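Local coordinates for major pilin backbone protein T-antigen, T13 (PDB 6BBT) that is the major pilin backbone protein and T-antigen of Streptococcus pyogenes, probably the repeating subunit of the pilus shaft, at residues N22-T30 with A186-K195; T14-N22 with V65-E73. All blocks are in the same frame, centred on the assembly; numbering follows the deposited sequence. Where two conformers were deposited one is given.

Contact 1 (N22-T30 with A186-K195); sequences NEILMPKTT and ALYEKGQVVK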
ATOM      1  N   ASN A  22       3.573  -2.007  13.982  1.00 15.76           N
ATOM      2  CA  ASN A  22       2.154  -1.794  14.204  1.00 16.68           C
ATOM      3  C   ASN A  22       1.707  -0.352  14.358  1.00 16.56           C
ATOM      4  O   ASN A  22       0.524  -0.095  14.256  1.00 15.78           O
ATOM      5  CB  ASN A  22       1.646  -2.619  15.383  1.00 16.93           C
ATOM      6  CG  ASN A  22       1.682  -4.098  15.123  1.00 17.45           C
ATOM      7  OD1 ASN A  22       1.831  -4.559  13.992  1.00 17.79           O
ATOM      8  ND2 ASN A  22       1.538  -4.862  16.184  1.00 18.76           N
ATOM      9  N   GLU A  23       2.635   0.582  14.576  1.00 17.95           N
ATOM     10  CA  GLU A  23       2.317   2.013  14.576  1.00 18.80           C
ATOM     11  C   GLU A  23       1.958   2.555  13.187  1.00 17.84           C
ATOM     12  O   GLU A  23       1.419   3.643  13.075  1.00 16.50           O
ATOM     13  CB  GLU A  23       3.502   2.833  15.091  1.00 22.08           C
ATOM     14  CG  GLU A  23       3.823   2.580  16.559  1.00 25.39           C
ATOM     15  CD  GLU A  23       4.735   3.644  17.168  1.00 29.33           C
ATOM     16  OE1 GLU A  23       5.418   4.401  16.425  1.00 32.31           O
ATOM     17  OE2 GLU A  23       4.777   3.701  18.417  1.00 33.98           O
ATOM     18  N   ILE A  24       2.330   1.825  12.138  1.00 16.55           N
ATOM     19  CA  ILE A  24       2.069   2.236  10.760  1.00 15.18           C
ATOM     20  C   ILE A  24       0.705   1.708  10.336  1.00 14.24           C
ATOM     21  O   ILE A  24       0.320   0.557  10.660  1.00 14.03           O
ATOM     22  CB  ILE A  24       3.194   1.734   9.835  1.00 15.61           C
ATOM     23  CG1 ILE A  24       4.486   2.505  10.176  1.00 16.28           C
ATOM     24  CG2 ILE A  24       2.824   1.905   8.359  1.00 15.63           C
ATOM     25  CD1 ILE A  24       5.714   1.991   9.472  1.00 17.16           C
ATOM     26  N   LEU A  25      -0.041   2.550   9.633  1.00 13.93           N
ATOM     27  CA  LEU A  25      -1.364   2.135   9.110  1.00 13.52           C
ATOM     28  C   LEU A  25      -1.195   1.339   7.812  1.00 12.66           C
ATOM     29  O   LEU A  25      -0.692   1.872   6.834  1.00 11.29           O
ATOM     30  CB  LEU A  25      -2.251   3.342   8.832  1.00 13.81           C
ATOM     31  CG  LEU A  25      -2.843   4.112   9.987  1.00 14.79           C
ATOM     32  CD1 LEU A  25      -3.838   5.139   9.442  1.00 14.54           C
ATOM     33  CD2 LEU A  25      -3.508   3.155  10.982  1.00 15.60           C
ATOM     34  N   MET A  26      -1.620   0.075   7.825  1.00 13.47           N
ATOM     35  CA  MET A  26      -1.719  -0.731   6.584  1.00 14.07           C
ATOM     36  C   MET A  26      -2.702  -0.025   5.614  1.00 13.84           C
ATOM     37  O   MET A  26      -3.797   0.383   6.049  1.00 13.54           O
ATOM     38  CB  MET A  26      -2.250  -2.134   6.920  1.00 14.12           C
ATOM     39  CG  MET A  26      -2.390  -3.098   5.736  1.00 14.82           C
ATOM     40  SD  MET A  26      -0.781  -3.788   5.268  1.00 16.07           S
ATOM     41  CE  MET A  26      -0.564  -5.019   6.555  1.00 15.92           C
ATOM     42  N   PRO A  27      -2.321   0.149   4.329  1.00 13.77           N
ATOM     43  CA  PRO A  27      -3.301   0.712   3.402  1.00 13.89           C
ATOM     44  C   PRO A  27      -4.535  -0.183   3.197  1.00 14.11           C
ATOM     45  O   PRO A  27      -4.420  -1.402   3.129  1.00 13.78           O
ATOM     46  CB  PRO A  27      -2.513   0.880   2.097  1.00 14.10           C
ATOM     47  CG  PRO A  27      -1.318   0.001   2.219  1.00 14.56           C
ATOM     48  CD  PRO A  27      -1.002  -0.056   3.684  1.00 13.88           C
ATOM     49  N   LYS A  28      -5.700   0.438   3.097  1.00 14.44           N
ATOM     50  CA  LYS A  28      -6.909  -0.269   2.688  1.00 16.15           C
ATOM     51  C   LYS A  28      -6.908  -0.398   1.162  1.00 16.34           C
ATOM     52  O   LYS A  28      -7.148   0.576   0.448  1.00 15.91           O
ATOM     53  CB  LYS A  28      -8.175   0.422   3.189  1.00 17.67           C
ATOM     54  CG  LYS A  28      -9.430  -0.412   2.935  1.00 19.95           C
ATOM     55  CD  LYS A  28     -10.708   0.327   3.215  1.00 22.24           C
ATOM     56  CE  LYS A  28     -11.881  -0.436   2.621  1.00 25.19           C
ATOM     57  NZ  LYS A  28     -13.121   0.327   2.856  1.00 29.12           N
ATOM     58  N   THR A  29      -6.608  -1.597   0.665  1.00 16.26           N
ATOM     59  CA  THR A  29      -6.419  -1.792  -0.773  1.00 17.11           C
ATOM     60  C   THR A  29      -6.562  -3.263  -1.149  1.00 17.15           C
ATOM     61  O   THR A  29      -6.669  -4.128  -0.271  1.00 17.55           O
ATOM     62  CB  THR A  29      -5.043  -1.243  -1.234  1.00 17.19           C
ATOM     63  OG1 THR A  29      -5.016  -1.108  -2.663  1.00 18.39           O
ATOM     64  CG2 THR A  29      -3.906  -2.138  -0.764  1.00 17.23           C
ATOM     65  N   THR A  30      -6.592  -3.543  -2.448  1.00 16.38           N
ATOM     66  CA  THR A  30      -6.656  -4.938  -2.908  1.00 17.27           C
ATOM     67  C   THR A  30      -5.472  -5.177  -3.804  1.00 16.49           C
ATOM     68  O   THR A  30      -4.918  -4.241  -4.377  1.00 17.39           O
ATOM     69  CB  THR A  30      -7.948  -5.258  -3.680  1.00 17.45           C
ATOM     70  OG1 THR A  30      -8.010  -4.415  -4.826  1.00 20.04           O
ATOM     71  CG2 THR A  30      -9.156  -5.011  -2.807  1.00 17.67           C
ATOM     72  N   ALA A 186      -9.648   7.024   0.616  1.00 15.42           N
ATOM     73  CA  ALA A 186     -10.087   5.637   0.410  1.00 15.71           C
ATOM     74  C   ALA A 186      -9.135   4.602   1.046  1.00 14.64           C
ATOM     75  O   ALA A 186      -9.566   3.535   1.486  1.00 13.96           O
ATOM     76  CB  ALA A 186     -10.229   5.344  -1.080  1.00 16.08           C
ATOM     77  N   LEU A 187      -7.850   4.932   1.102  1.00 15.02           N
ATOM     78  CA  LEU A 187      -6.835   4.041   1.667  1.00 15.33           C
ATOM     79  C   LEU A 187      -6.699   4.115   3.180  1.00 13.84           C
ATOM     80  O   LEU A 187      -6.312   3.125   3.785  1.00 11.98           O
ATOM     81  CB  LEU A 187      -5.459   4.354   1.104  1.00 17.69           C
ATOM     82  CG  LEU A 187      -5.078   4.136  -0.380  1.00 20.83           C
ATOM     83  CD1 LEU A 187      -3.629   3.641  -0.459  1.00 22.88           C
ATOM     84  CD2 LEU A 187      -5.952   3.153  -1.106  1.00 21.88           C
ATOM     85  N   TYR A 188      -6.932   5.288   3.763  1.00 13.14           N
ATOM     86  CA  TYR A 188      -6.742   5.506   5.199  1.00 13.59           C
ATOM     87  C   TYR A 188      -7.966   6.213   5.753  1.00 13.88           C
ATOM     88  O   TYR A 188      -8.163   7.390   5.520  1.00 13.08           O
ATOM     89  CB  TYR A 188      -5.449   6.327   5.443  1.00 14.08           C
ATOM     90  CG  TYR A 188      -4.261   5.692   4.775  1.00 14.09           C
ATOM     91  CD1 TYR A 188      -3.634   4.597   5.340  1.00 14.86           C
ATOM     92  CD2 TYR A 188      -3.798   6.156   3.547  1.00 14.60           C
ATOM     93  CE1 TYR A 188      -2.547   3.995   4.726  1.00 14.96           C
ATOM     94  CE2 TYR A 188      -2.716   5.571   2.925  1.00 14.53           C
ATOM     95  CZ  TYR A 188      -2.111   4.478   3.506  1.00 15.23           C
ATOM     96  OH  TYR A 188      -1.051   3.901   2.872  1.00 16.99           O
ATOM     97  N   GLU A 189      -8.752   5.475   6.521  1.00 14.85           N
ATOM     98  CA  GLU A 189     -10.101   5.844   6.870  1.00 16.03           C
ATOM     99  C   GLU A 189     -10.192   6.600   8.186  1.00 15.12           C
ATOM    100  O   GLU A 189      -9.313   6.513   9.066  1.00 13.69           O
ATOM    101  CB  GLU A 189     -10.957   4.588   6.962  1.00 18.35           C
ATOM    102  CG  GLU A 189     -10.943   3.766   5.673  1.00 20.89           C
ATOM    103  CD  GLU A 189     -12.144   2.851   5.556  1.00 24.20           C
ATOM    104  OE1 GLU A 189     -12.358   2.029   6.474  1.00 27.38           O
ATOM    105  OE2 GLU A 189     -12.873   2.965   4.545  1.00 27.21           O
ATOM    106  N   LYS A 190     -11.293   7.322   8.303  1.00 14.53           N
ATOM    107  CA  LYS A 190     -11.665   8.042   9.520  1.00 15.25           C
ATOM    108  C   LYS A 190     -11.626   7.145  10.737  1.00 14.05           C
ATOM    109  O   LYS A 190     -12.043   5.987  10.692  1.00 13.16           O
ATOM    110  CB  LYS A 190     -13.096   8.584   9.369  1.00 16.78           C
ATOM    111  CG  LYS A 190     -13.603   9.438  10.516  1.00 19.65           C
ATOM    112  CD  LYS A 190     -15.006   9.967  10.194  1.00 22.01           C
ATOM    113  CE  LYS A 190     -15.668  10.593  11.426  1.00 23.85           C
ATOM    114  NZ  LYS A 190     -14.917  11.733  12.042  1.00 25.51           N
ATOM    115  N   GLY A 191     -11.131   7.686  11.837  1.00 13.37           N
ATOM    116  CA  GLY A 191     -11.070   6.928  13.062  1.00 13.41           C
ATOM    117  C   GLY A 191      -9.827   6.066  13.238  1.00 13.92           C
ATOM    118  O   GLY A 191      -9.650   5.492  14.307  1.00 13.81           O
ATOM    119  N   GLN A 192      -8.964   5.959  12.220  1.00 14.13           N
ATOM    120  CA  GLN A 192      -7.663   5.295  12.401  1.00 14.44           C
ATOM    121  C   GLN A 192      -6.679   6.297  12.974  1.00 14.74           C
ATOM    122  O   GLN A 192      -6.898   7.513  12.884  1.00 14.25           O
ATOM    123  CB  GLN A 192      -7.187   4.712  11.080  1.00 14.77           C
ATOM    124  CG  GLN A 192      -8.149   3.658  10.561  1.00 15.10           C
ATOM    125  CD  GLN A 192      -8.180   2.432  11.443  1.00 16.01           C
ATOM    126  OE1 GLN A 192      -7.155   1.931  11.839  1.00 16.78           O
ATOM    127  NE2 GLN A 192      -9.352   1.944  11.748  1.00 17.20           N
ATOM    128  N   VAL A 193      -5.594   5.806  13.571  1.00 15.30           N
ATOM    129  CA  VAL A 193      -4.677   6.677  14.304  1.00 15.76           C
ATOM    130  C   VAL A 193      -3.312   6.753  13.613  1.00 15.30           C
ATOM    131  O   VAL A 193      -2.860   5.790  12.997  1.00 13.73           O
ATOM    132  CB  VAL A 193      -4.513   6.303  15.801  1.00 17.87           C
ATOM    133  CG1 VAL A 193      -5.820   6.473  16.552  1.00 19.26           C
ATOM    134  CG2 VAL A 193      -4.027   4.894  16.020  1.00 18.64           C
ATOM    135  N   VAL A 194      -2.735   7.943  13.665  1.00 14.96           N
ATOM    136  CA  VAL A 194      -1.411   8.233  13.162  1.00 15.86           C
ATOM    137  C   VAL A 194      -0.637   8.816  14.354  1.00 16.28           C
ATOM    138  O   VAL A 194      -1.150   9.651  15.116  1.00 14.59           O
ATOM    139  CB  VAL A 194      -1.475   9.263  11.995  1.00 16.55           C
ATOM    140  CG1 VAL A 194      -0.083   9.669  11.511  1.00 17.09           C
ATOM    141  CG2 VAL A 194      -2.268   8.685  10.809  1.00 17.24           C
ATOM    142  N   LYS A 195       0.612   8.393  14.496  1.00 16.75           N
ATOM    143  CA  LYS A 195       1.441   8.841  15.607  1.00 16.85           C
ATOM    144  C   LYS A 195       1.950  10.271  15.412  1.00 15.94           C
ATOM    145  O   LYS A 195       2.263  10.693  14.307  1.00 15.25           O
ATOM    146  CB  LYS A 195       2.625   7.903  15.788  1.00 18.52           C
ATOM    147  CG  LYS A 195       2.208   6.478  16.077  1.00 20.07           C
ATOM    148  CD  LYS A 195       1.641   6.378  17.488  1.00 21.19           C
ATOM    149  CE  LYS A 195       0.887   5.108  17.666  1.00 22.77           C
ATOM    150  NZ  LYS A 195       0.532   4.998  19.105  1.00 23.68           N
TER
HETATM  151  O   HOH W   1       1.633   6.472  12.412  1.00 16.07           O
HETATM  152  O   HOH W   2      -1.205   3.965  14.272  1.00 19.59           O
HETATM  153  O   HOH W   3      -9.215   1.294  -1.110  1.00 27.86           O
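K28 and L187 hold the two backbones together where they come nearest, the K28 N to L187 O bond being 2.8 Å long and nearly straight (165°). Away from this point the chains diverge and water takes over: one molecule links E23 O to K195 N, another E23 O to V193 O. Between these ends sits L25. Its CB lies 4.0 Å from Y188 CD1, while its methyl CD1 reaches Q192 CB at 3.8 Å and V194 CG2 a little farther off. The Y188 ring, with L25 O at its edge, runs alongside P27 and brings OH to 3.4 Å from P27 CB. On the outer side K28, extended with CG anti to its N (chi1 -172°), crosses E189 and forms a salt bridge, NZ to OE2 at 3.1 Å, coming from above the carboxylate plane. E23 and K195 cross at about a right angle through their methylene groups, but their charges are paired elsewhere, with K225 and D204. The loop thus meets both ends of the type II turn, E189 through K28 and Q192 through L25, and the residues flanking it, consistent with a junction between the Spy0128-like isopeptide domain and the DUF7601 domain.

Contact 2 (T14-N22 with V65-E73); sequences TKSMIYTDN and VSYDNTDKE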
ATOM      1  N   THR A  14      -0.154 -16.927  -2.448  1.00 20.51           N
ATOM      2  CA  THR A  14       0.125 -16.245  -1.193  1.00 20.68           C
ATOM      3  C   THR A  14       0.551 -14.828  -1.507  1.00 19.54           C
ATOM      4  O   THR A  14       1.313 -14.590  -2.430  1.00 19.34           O
ATOM      5  CB  THR A  14       1.223 -16.963  -0.389  1.00 22.15           C
ATOM      6  OG1 THR A  14       0.717 -18.219   0.055  1.00 23.50           O
ATOM      7  CG2 THR A  14       1.640 -16.149   0.880  1.00 24.22           C
ATOM      8  N   LYS A  15       0.033 -13.888  -0.735  1.00 18.56           N
ATOM      9  CA  LYS A  15       0.461 -12.513  -0.801  1.00 18.07           C
ATOM     10  C   LYS A  15       1.047 -12.164   0.544  1.00 17.89           C
ATOM     11  O   LYS A  15       0.394 -12.367   1.556  1.00 18.47           O
ATOM     12  CB  LYS A  15      -0.730 -11.607  -1.082  1.00 17.39           C
ATOM     13  CG  LYS A  15      -0.413 -10.124  -1.058  1.00 16.98           C
ATOM     14  CD  LYS A  15       0.611  -9.720  -2.103  1.00 16.70           C
ATOM     15  CE  LYS A  15       0.920  -8.234  -2.035  1.00 16.25           C
ATOM     16  NZ  LYS A  15       1.834  -7.762  -3.106  1.00 15.37           N
ATOM     17  N   SER A  16       2.257 -11.634   0.546  1.00 18.40           N
ATOM     18  CA  SER A  16       2.871 -11.099   1.757  1.00 19.49           C
ATOM     19  C   SER A  16       3.090  -9.614   1.567  1.00 18.38           C
ATOM     20  O   SER A  16       3.669  -9.190   0.568  1.00 17.13           O
ATOM     21  CB  SER A  16       4.201 -11.780   2.050  1.00 21.12           C
ATOM     22  OG  SER A  16       3.987 -13.165   2.266  1.00 25.00           O
ATOM     23  N   MET A  17       2.583  -8.823   2.509  1.00 17.64           N
ATOM     24  CA  MET A  17       2.895  -7.407   2.565  1.00 18.60           C
ATOM     25  C   MET A  17       4.018  -7.255   3.588  1.00 18.99           C
ATOM     26  O   MET A  17       3.893  -7.759   4.701  1.00 20.28           O
ATOM     27  CB  MET A  17       1.682  -6.590   3.014  1.00 19.69           C
ATOM     28  CG  MET A  17       1.936  -5.092   3.064  1.00 19.05           C
ATOM     29  SD  MET A  17       2.017  -4.397   1.409  1.00 19.06           S
ATOM     30  CE  MET A  17       0.368  -3.683   1.241  1.00 20.53           C
ATOM     31  N   ILE A  18       5.096  -6.582   3.205  1.00 17.88           N
ATOM     32  CA  ILE A  18       6.189  -6.287   4.124  1.00 18.91           C
ATOM     33  C   ILE A  18       5.606  -5.310   5.158  1.00 18.77           C
ATOM     34  O   ILE A  18       5.133  -4.227   4.799  1.00 18.73           O
ATOM     35  CB  ILE A  18       7.403  -5.657   3.413  1.00 19.64           C
ATOM     36  CG1 ILE A  18       7.997  -6.622   2.361  1.00 20.69           C
ATOM     37  CG2 ILE A  18       8.478  -5.203   4.414  1.00 19.85           C
ATOM     38  CD1 ILE A  18       8.387  -7.992   2.891  1.00 22.16           C
ATOM     39  N   TYR A  19       5.587  -5.745   6.415  1.00 17.48           N
ATOM     40  CA  TYR A  19       4.992  -4.979   7.497  1.00 17.50           C
ATOM     41  C   TYR A  19       5.628  -5.375   8.826  1.00 16.97           C
ATOM     42  O   TYR A  19       5.450  -6.497   9.285  1.00 16.29           O
ATOM     43  CB  TYR A  19       3.498  -5.251   7.557  1.00 16.66           C
ATOM     44  CG  TYR A  19       2.743  -4.345   8.492  1.00 16.52           C
ATOM     45  CD1 TYR A  19       2.208  -3.114   8.054  1.00 16.26           C
ATOM     46  CD2 TYR A  19       2.555  -4.704   9.825  1.00 15.91           C
ATOM     47  CE1 TYR A  19       1.518  -2.280   8.946  1.00 16.40           C
ATOM     48  CE2 TYR A  19       1.862  -3.887  10.693  1.00 16.41           C
ATOM     49  CZ  TYR A  19       1.341  -2.686  10.266  1.00 15.89           C
ATOM     50  OH  TYR A  19       0.671  -1.914  11.195  1.00 16.15           O
ATOM     51  N   THR A  20       6.341  -4.441   9.438  1.00 16.82           N
ATOM     52  CA  THR A  20       7.135  -4.737  10.633  1.00 16.91           C
ATOM     53  C   THR A  20       6.839  -3.835  11.826  1.00 17.02           C
ATOM     54  O   THR A  20       7.460  -4.013  12.888  1.00 17.60           O
ATOM     55  CB  THR A  20       8.629  -4.674  10.317  1.00 17.40           C
ATOM     56  OG1 THR A  20       8.970  -3.361   9.881  1.00 17.33           O
ATOM     57  CG2 THR A  20       8.994  -5.697   9.226  1.00 18.14           C
ATOM     58  N   ASP A  21       5.888  -2.912  11.702  1.00 15.00           N
ATOM     59  CA  ASP A  21       5.679  -1.906  12.758  1.00 15.46           C
ATOM     60  C   ASP A  21       4.185  -1.576  12.878  1.00 15.20           C
ATOM     61  O   ASP A  21       3.626  -0.908  12.007  1.00 14.51           O
ATOM     62  CB  ASP A  21       6.510  -0.664  12.431  1.00 15.45           C
ATOM     63  CG  ASP A  21       6.341   0.468  13.436  1.00 15.57           C
ATOM     64  OD1 ASP A  21       5.604   0.334  14.435  1.00 15.17           O
ATOM     65  OD2 ASP A  21       6.965   1.513  13.200  1.00 15.96           O
ATOM     66  N   ASN A  22       3.573  -2.007  13.982  1.00 15.76           N
ATOM     67  CA  ASN A  22       2.154  -1.794  14.204  1.00 16.68           C
ATOM     68  C   ASN A  22       1.707  -0.352  14.358  1.00 16.56           C
ATOM     69  O   ASN A  22       0.524  -0.095  14.256  1.00 15.78           O
ATOM     70  CB  ASN A  22       1.646  -2.619  15.383  1.00 16.93           C
ATOM     71  CG  ASN A  22       1.682  -4.098  15.123  1.00 17.45           C
ATOM     72  OD1 ASN A  22       1.831  -4.559  13.992  1.00 17.79           O
ATOM     73  ND2 ASN A  22       1.538  -4.862  16.184  1.00 18.76           N
ATOM     74  N   VAL A  65      -6.892 -10.422  -3.101  1.00 20.39           N
ATOM     75  CA  VAL A  65      -6.784 -10.397  -1.637  1.00 18.99           C
ATOM     76  C   VAL A  65      -6.964  -8.929  -1.256  1.00 18.90           C
ATOM     77  O   VAL A  65      -6.679  -8.035  -2.059  1.00 18.30           O
ATOM     78  CB  VAL A  65      -5.440 -10.935  -1.061  1.00 18.83           C
ATOM     79  CG1 VAL A  65      -5.250 -12.423  -1.325  1.00 19.03           C
ATOM     80  CG2 VAL A  65      -4.248 -10.134  -1.560  1.00 18.60           C
ATOM     81  N   SER A  66      -7.428  -8.711  -0.032  1.00 18.48           N
ATOM     82  CA  SER A  66      -7.778  -7.382   0.447  1.00 19.16           C
ATOM     83  C   SER A  66      -7.063  -7.117   1.733  1.00 17.28           C
ATOM     84  O   SER A  66      -7.002  -8.005   2.589  1.00 16.85           O
ATOM     85  CB  SER A  66      -9.283  -7.307   0.719  1.00 20.55           C
ATOM     86  OG  SER A  66      -9.965  -7.516  -0.491  1.00 25.83           O
ATOM     87  N   TYR A  67      -6.540  -5.897   1.862  1.00 16.18           N
ATOM     88  CA  TYR A  67      -6.013  -5.392   3.129  1.00 15.71           C
ATOM     89  C   TYR A  67      -6.864  -4.238   3.641  1.00 15.32           C
ATOM     90  O   TYR A  67      -7.489  -3.529   2.866  1.00 14.68           O
ATOM     91  CB  TYR A  67      -4.583  -4.897   2.927  1.00 15.87           C
ATOM     92  CG  TYR A  67      -3.627  -6.010   2.730  1.00 16.25           C
ATOM     93  CD1 TYR A  67      -3.029  -6.621   3.821  1.00 16.80           C
ATOM     94  CD2 TYR A  67      -3.320  -6.482   1.456  1.00 16.47           C
ATOM     95  CE1 TYR A  67      -2.131  -7.661   3.660  1.00 17.03           C
ATOM     96  CE2 TYR A  67      -2.436  -7.542   1.276  1.00 16.36           C
ATOM     97  CZ  TYR A  67      -1.840  -8.130   2.387  1.00 17.19           C
ATOM     98  OH  TYR A  67      -0.937  -9.167   2.250  1.00 16.96           O
ATOM     99  N   ASP A  68      -6.920  -4.051   4.949  0.77 16.09           N
ATOM    100  CA  ASP A  68      -7.499  -2.822   5.474  0.77 15.97           C
ATOM    101  C   ASP A  68      -6.700  -2.291   6.640  0.77 15.24           C
ATOM    102  O   ASP A  68      -5.710  -2.902   7.070  0.77 14.63           O
ATOM    103  CB  ASP A  68      -9.006  -2.977   5.740  0.77 17.79           C
ATOM    104  CG  ASP A  68      -9.330  -3.820   6.958  0.77 19.65           C
ATOM    105  OD1 ASP A  68      -8.526  -3.929   7.916  0.77 18.58           O
ATOM    106  OD2 ASP A  68     -10.455  -4.350   6.947  0.77 22.29           O
ATOM    107  N   ASN A  69      -7.109  -1.126   7.110  1.00 14.32           N
ATOM    108  CA  ASN A  69      -6.360  -0.388   8.129  1.00 14.55           C
ATOM    109  C   ASN A  69      -6.204  -1.142   9.456  1.00 14.33           C
ATOM    110  O   ASN A  69      -5.304  -0.843  10.219  1.00 14.18           O
ATOM    111  CB  ASN A  69      -7.016   0.955   8.420  1.00 14.90           C
ATOM    112  CG  ASN A  69      -7.046   1.913   7.220  1.00 15.14           C
ATOM    113  OD1 ASN A  69      -7.924   2.751   7.165  1.00 16.05           O
ATOM    114  ND2 ASN A  69      -6.126   1.778   6.265  1.00 14.34           N
ATOM    115  N   THR A  70      -7.092  -2.087   9.743  1.00 14.50           N
ATOM    116  CA  THR A  70      -6.975  -2.897  10.951  1.00 15.26           C
ATOM    117  C   THR A  70      -5.948  -4.032  10.848  1.00 15.88           C
ATOM    118  O   THR A  70      -5.656  -4.687  11.849  1.00 15.28           O
ATOM    119  CB  THR A  70      -8.323  -3.523  11.364  1.00 16.25           C
ATOM    120  OG1 THR A  70      -8.759  -4.451  10.379  1.00 16.72           O
ATOM    121  CG2 THR A  70      -9.393  -2.468  11.585  1.00 16.71           C
ATOM    122  N   ASP A  71      -5.427  -4.307   9.652  1.00 16.18           N
ATOM    123  CA  ASP A  71      -4.448  -5.381   9.498  1.00 16.89           C
ATOM    124  C   ASP A  71      -3.098  -4.961  10.074  1.00 16.83           C
ATOM    125  O   ASP A  71      -2.541  -3.920   9.712  1.00 15.26           O
ATOM    126  CB  ASP A  71      -4.313  -5.819   8.030  1.00 17.28           C
ATOM    127  CG  ASP A  71      -5.554  -6.542   7.521  1.00 18.08           C
ATOM    128  OD1 ASP A  71      -6.294  -7.139   8.342  1.00 19.90           O
ATOM    129  OD2 ASP A  71      -5.822  -6.502   6.307  1.00 17.15           O
ATOM    130  N   LYS A  72      -2.620  -5.764  11.019  1.00 17.52           N
ATOM    131  CA  LYS A  72      -1.360  -5.527  11.699  1.00 18.94           C
ATOM    132  C   LYS A  72      -0.425  -6.700  11.361  1.00 21.55           C
ATOM    133  O   LYS A  72      -0.695  -7.467  10.409  1.00 19.22           O
ATOM    134  CB  LYS A  72      -1.586  -5.367  13.218  1.00 18.05           C
ATOM    135  CG  LYS A  72      -2.439  -4.172  13.648  1.00 17.91           C
ATOM    136  CD  LYS A  72      -1.692  -2.871  13.358  1.00 17.66           C
ATOM    137  CE  LYS A  72      -2.524  -1.626  13.567  1.00 17.12           C
ATOM    138  NZ  LYS A  72      -1.869  -0.426  12.951  1.00 16.71           N
ATOM    139  N   GLU A  73       0.675  -6.813  12.120  1.00 24.70           N
ATOM    140  CA  GLU A  73       1.721  -7.829  11.946  1.00 28.04           C
ATOM    141  C   GLU A  73       1.173  -9.208  11.678  1.00 27.77           C
ATOM    142  O   GLU A  73       1.659  -9.935  10.816  1.00 28.71           O
ATOM    143  CB  GLU A  73       2.582  -7.917  13.224  1.00 30.87           C
ATOM    144  CG  GLU A  73       3.660  -8.998  13.172  1.00 33.50           C
ATOM    145  CD  GLU A  73       4.708  -8.668  12.154  1.00 36.21           C
ATOM    146  OE1 GLU A  73       5.019  -7.463  12.021  1.00 36.69           O
ATOM    147  OE2 GLU A  73       5.217  -9.605  11.501  1.00 37.68           O
TER
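K15 and Y67 meet in the close-packed half of this contact, where strands 14-17 and 65-67 run nearly parallel (20°) but, at 9.3 Å between axes, are too distant to pair, so side chains bridge them. The Y67 ring reaches across with K15 CG at its edge, 3.5 Å from the Y67 OH. M17 CB lies obliquely to the same ring, 3.9 Å from Y67 CZ, and V65 CG2 packs on K15 CB. With CG anti to N (chi1 175°), K15 carries its end away to an isopeptide bond that joins NZ to CG of N152, with NZ also hydrogen-bonded to E101. The Y67 hydroxyl is hydrogen-bonded to K76 O.

Beyond the strands the contact becomes polar and more open. K72 NZ grips N22 O at 2.7 Å, and E73 N bonds N22 OD1 at 3.1 Å, tilted 26° from the amide plane. N22 OD1 also sits in plane at the edge of the Y19 ring, which is oblique to the K72-E73 backbone. Y19 OH, 3.3 Å from K72 CD, is hydrogen-bonded to I24 O. E73 OE2 makes a salt bridge with K76; OE1 lies 2.9 Å from Y19 O without a hydrogen bond. T20 N hydrogen-bonds a glycerol, probably from the crystallisation liquor.

Strand 148-166 pairs with strand 10-17, F31 and F33 of strand 29-37 pack on M17 and K15, and strand 77-83 lies against V65 and Y67.

In the fold
Contact 1 and contact 2 lie about 11 Å apart, centre to centre, and share N22, where the chain leaves the second and enters the first. The loops touch: N69 ND2 is 2.7 Å from M26 O, probably a hydrogen bond. N69 also bonds L187 and E189 of the DUF7601 region, so the turn after strand 62-67 takes part in the probable interdomain junction. T29 pairs with Y67 in the sheet formed by strands 29-37 and 62-67. Contact 2 holds the lysine end of the isopeptide cross-link, whose asparagine lies on strand 148-166, while contact 1 joins the isopeptide domain to what follows.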